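Local coordinates for xyloglucan-specific endo-beta-1,4-glucanase GH12 (Aspergillus niveus, PDB 4NPR), which probably hydrolyses internal beta-1,4-glucosidic linkages of xyloglucan, retaining the beta configuration, as a family 12 glycoside hydrolase, at residues P151-I159 and N170-V181. Numbering follows the deposited sequence.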
loop_
_atom_site.group_PDB
_atom_site.type_symbol
_atom_site.label_atom_id
_atom_site.label_comp_id
_atom_site.label_asym_id
_atom_site.label_seq_id
_atom_site.Cartn_x
_atom_site.Cartn_y
_atom_site.Cartn_z
ATOM N N PRO A 151 -9.706 -3.280 -7.217
ATOM C CA PRO A 151 -8.645 -2.475 -7.797
ATOM C C PRO A 151 -9.033 -1.743 -9.092
ATOM O O PRO A 151 -10.078 -2.028 -9.741
ATOM C CB PRO A 151 -7.568 -3.509 -8.113
ATOM C CG PRO A 151 -8.364 -4.676 -8.525
ATOM C CD PRO A 151 -9.547 -4.700 -7.576
ATOM N N ILE A 152 -8.156 -0.790 -9.412
ATOM C CA ILE A 152 -8.045 -0.154 -10.708
ATOM C C ILE A 152 -7.821 -1.266 -11.709
ATOM O O ILE A 152 -6.959 -2.116 -11.491
ATOM C CB ILE A 152 -6.804 0.763 -10.775
ATOM C CG1 ILE A 152 -6.681 1.688 -9.537
ATOM C CG2 ILE A 152 -6.810 1.570 -12.055
ATOM C CD1 ILE A 152 -7.832 2.654 -9.371
ATOM N N SER A 153 -8.603 -1.241 -12.783
ATOM C CA SER A 153 -8.549 -2.208 -13.838
ATOM C C SER A 153 -9.344 -1.634 -15.005
ATOM O O SER A 153 -10.409 -1.113 -14.823
ATOM C CB SER A 153 -9.181 -3.544 -13.397
ATOM O OG SER A 153 -9.067 -4.511 -14.418
ATOM N N SER A 154 -8.834 -1.743 -16.217
ATOM C CA SER A 154 -9.649 -1.357 -17.381
ATOM C C SER A 154 -10.796 -2.304 -17.589
ATOM O O SER A 154 -11.923 -1.862 -17.695
ATOM C CB SER A 154 -8.804 -1.294 -18.629
ATOM O OG SER A 154 -7.772 -0.366 -18.354
ATOM N N THR A 155 -10.524 -3.597 -17.635
ATOM C CA THR A 155 -11.589 -4.555 -17.922
ATOM C C THR A 155 -12.367 -4.996 -16.673
ATOM O O THR A 155 -13.388 -5.597 -16.802
ATOM C CB THR A 155 -11.024 -5.832 -18.538
ATOM O OG1 THR A 155 -10.274 -6.503 -17.521
ATOM C CG2 THR A 155 -10.110 -5.526 -19.792
ATOM N N GLY A 156 -11.885 -4.720 -15.467
ATOM C CA GLY A 156 -12.392 -5.412 -14.279
ATOM C C GLY A 156 -11.867 -6.846 -14.050
ATOM O O GLY A 156 -12.124 -7.411 -12.992
ATOM N N SER A 157 -11.140 -7.435 -15.008
ATOM C CA SER A 157 -10.692 -8.827 -14.940
ATOM C C SER A 157 -9.207 -8.876 -14.886
ATOM O O SER A 157 -8.570 -7.964 -15.365
ATOM C CB SER A 157 -11.059 -9.587 -16.212
ATOM O OG SER A 157 -12.421 -9.864 -16.240
ATOM N N PRO A 158 -8.642 -9.970 -14.374
ATOM C CA PRO A 158 -7.188 -10.130 -14.421
ATOM C C PRO A 158 -6.628 -10.110 -15.826
ATOM O O PRO A 158 -7.270 -10.603 -16.731
ATOM C CB PRO A 158 -6.960 -11.512 -13.833
ATOM C CG PRO A 158 -8.184 -11.862 -13.031
ATOM C CD PRO A 158 -9.313 -11.000 -13.554
ATOM N N ILE A 159 -5.442 -9.529 -16.022
ATOM C CA ILE A 159 -4.622 -9.830 -17.232
ATOM C C ILE A 159 -3.769 -11.080 -17.043
ATOM O O ILE A 159 -3.282 -11.642 -17.999
ATOM C CB ILE A 159 -3.730 -8.652 -17.682
ATOM C CG1 ILE A 159 -2.834 -8.141 -16.542
ATOM C CG2 ILE A 159 -4.601 -7.501 -18.155
ATOM C CD1 ILE A 159 -1.834 -7.072 -16.960
ATOM N N ASN A 170 -4.012 -12.520 -8.488
ATOM C CA ASN A 170 -4.685 -11.994 -9.656
ATOM C C ASN A 170 -4.023 -10.646 -9.991
ATOM O O ASN A 170 -3.925 -9.783 -9.134
ATOM C CB ASN A 170 -6.133 -11.729 -9.383
ATOM C CG ASN A 170 -6.947 -12.986 -9.229
ATOM O OD1 ASN A 170 -6.677 -14.022 -9.802
ATOM N ND2 ASN A 170 -7.980 -12.877 -8.429
ATOM N N LEU A 171 -3.632 -10.443 -11.242
ATOM C CA LEU A 171 -2.987 -9.200 -11.656
ATOM C C LEU A 171 -3.916 -8.326 -12.494
ATOM O O LEU A 171 -4.445 -8.774 -13.480
ATOM C CB LEU A 171 -1.712 -9.488 -12.457
ATOM C CG LEU A 171 -1.008 -8.206 -12.981
ATOM C CD1 LEU A 171 -0.695 -7.277 -11.818
ATOM C CD2 LEU A 171 0.271 -8.491 -13.773
ATOM N N TYR A 172 -4.001 -7.049 -12.125
ATOM C CA TYR A 172 -4.820 -6.067 -12.776
ATOM C C TYR A 172 -3.998 -4.919 -13.317
ATOM O O TYR A 172 -2.979 -4.546 -12.745
ATOM C CB TYR A 172 -5.814 -5.524 -11.759
ATOM C CG TYR A 172 -6.679 -6.609 -11.234
ATOM C CD1 TYR A 172 -7.828 -6.970 -11.909
ATOM C CD2 TYR A 172 -6.316 -7.314 -10.122
ATOM C CE1 TYR A 172 -8.624 -8.004 -11.478
ATOM C CE2 TYR A 172 -7.081 -8.361 -9.670
ATOM C CZ TYR A 172 -8.254 -8.714 -10.335
ATOM O OH TYR A 172 -9.036 -9.808 -9.872
ATOM N N LEU A 173 -4.482 -4.317 -14.390
ATOM C CA LEU A 173 -3.876 -3.130 -14.932
ATOM C C LEU A 173 -4.902 -2.090 -15.373
ATOM O O LEU A 173 -5.885 -2.400 -16.045
ATOM C CB LEU A 173 -3.031 -3.522 -16.125
ATOM C CG LEU A 173 -2.438 -2.421 -17.026
ATOM C CD1 LEU A 173 -1.493 -1.553 -16.217
ATOM C CD2 LEU A 173 -1.733 -3.104 -18.184
ATOM N N GLY A 174 -4.643 -0.837 -15.050
ATOM C CA GLY A 174 -5.516 0.252 -15.479
ATOM C C GLY A 174 -4.887 1.581 -15.164
ATOM O O GLY A 174 -3.977 1.662 -14.346
ATOM N N PRO A 175 -5.355 2.634 -15.810
ATOM C CA PRO A 175 -4.865 3.962 -15.476
ATOM C C PRO A 175 -5.625 4.607 -14.308
ATOM O O PRO A 175 -6.804 4.301 -14.091
ATOM C CB PRO A 175 -5.167 4.749 -16.752
ATOM C CG PRO A 175 -6.458 4.121 -17.248
ATOM C CD PRO A 175 -6.267 2.648 -16.968
ATOM N N ASN A 176 -4.952 5.509 -13.591
ATOM C CA ASN A 176 -5.565 6.341 -12.564
ATOM C C ASN A 176 -4.650 7.528 -12.413
ATOM O O ASN A 176 -3.419 7.417 -12.606
ATOM C CB ASN A 176 -5.670 5.573 -11.263
ATOM C CG ASN A 176 -6.523 6.256 -10.205
ATOM O OD1 ASN A 176 -7.404 7.056 -10.486
ATOM N ND2 ASN A 176 -6.243 5.924 -8.950
ATOM N N GLY A 177 -5.214 8.685 -12.114
ATOM C CA GLY A 177 -4.414 9.912 -12.154
ATOM C C GLY A 177 -3.829 10.042 -13.554
ATOM O O GLY A 177 -4.533 9.765 -14.600
ATOM N N SER A 178 -2.541 10.376 -13.595
ATOM C CA SER A 178 -1.814 10.356 -14.863
ATOM C C SER A 178 -0.719 9.278 -14.872
ATOM O O SER A 178 0.356 9.505 -15.358
ATOM C CB SER A 178 -1.324 11.767 -15.224
ATOM O OG SER A 178 -0.452 12.200 -14.227
ATOM N N MET A 179 -1.076 8.095 -14.360
ATOM C CA MET A 179 -0.209 6.934 -14.169
ATOM C C MET A 179 -0.875 5.701 -14.734
ATOM O O MET A 179 -2.103 5.652 -14.867
ATOM C CB MET A 179 -0.121 6.592 -12.665
ATOM C CG MET A 179 0.318 7.723 -11.772
ATOM S SD MET A 179 0.301 7.248 -10.053
ATOM C CE MET A 179 -1.465 7.252 -9.686
ATOM N N GLN A 180 -0.084 4.661 -14.928
ATOM C CA GLN A 180 -0.613 3.303 -15.113
ATOM C C GLN A 180 -0.421 2.483 -13.789
ATOM O O GLN A 180 0.632 2.529 -13.165
ATOM C CB GLN A 180 0.083 2.630 -16.295
ATOM C CG GLN A 180 0.119 3.459 -17.595
ATOM C CD GLN A 180 -1.262 3.805 -18.133
ATOM O OE1 GLN A 180 -2.175 2.955 -18.181
ATOM N NE2 GLN A 180 -1.435 5.076 -18.543
ATOM N N VAL A 181 -1.445 1.755 -13.358
ATOM C CA VAL A 181 -1.389 1.035 -12.087
ATOM C C VAL A 181 -1.510 -0.436 -12.356
ATOM O O VAL A 181 -2.519 -0.860 -12.889
ATOM C CB VAL A 181 -2.527 1.476 -11.107
ATOM C CG1 VAL A 181 -2.454 0.726 -9.786
ATOM C CG2 VAL A 181 -2.464 2.987 -10.862
HETATM O O HOH W 1 -4.181 -1.871 -10.862
HETATM O O HOH W 2 -6.939 -5.711 -15.173
#
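L171 O accepts from I159 N at 2.8 Å, nearly in line with its C=O bond. The CA of P158 adds a CA-H...O contact to the same oxygen. Here a surface loop of the beta-jelly roll, running from strand 137-146 to strand 163-164, lies along strand 167-176. That strand pairs with 179-186 as a beta hairpin. Five residues earlier in the loop, S154 N donates to L173 O at 3.0 Å, tilted 25° from the carbonyl plane. Between these two bonds a water bridges loop and strand. It accepts from L173 N, donates to S157 O and bonds S153 OG. Two prolines of the loop, P151 and P158, pack on the Y172 ring. P151 CG makes a CH-pi contact over one face, 3.9 Å from the ring centroid. P158 runs alongside the ring, with CD 3.7 Å from Y172 CE1. S153 OG sits near the ring plane, at the edge. I159 has CG1 between its backbone N and carbonyl carbon (chi1 54°), which brings CD1 against L173 CB. A second water bridges I152 O and V181 O. The I152 side chain crosses that of N176 at about a right angle, with I152 CD1 3.7 Å from N176 ND2.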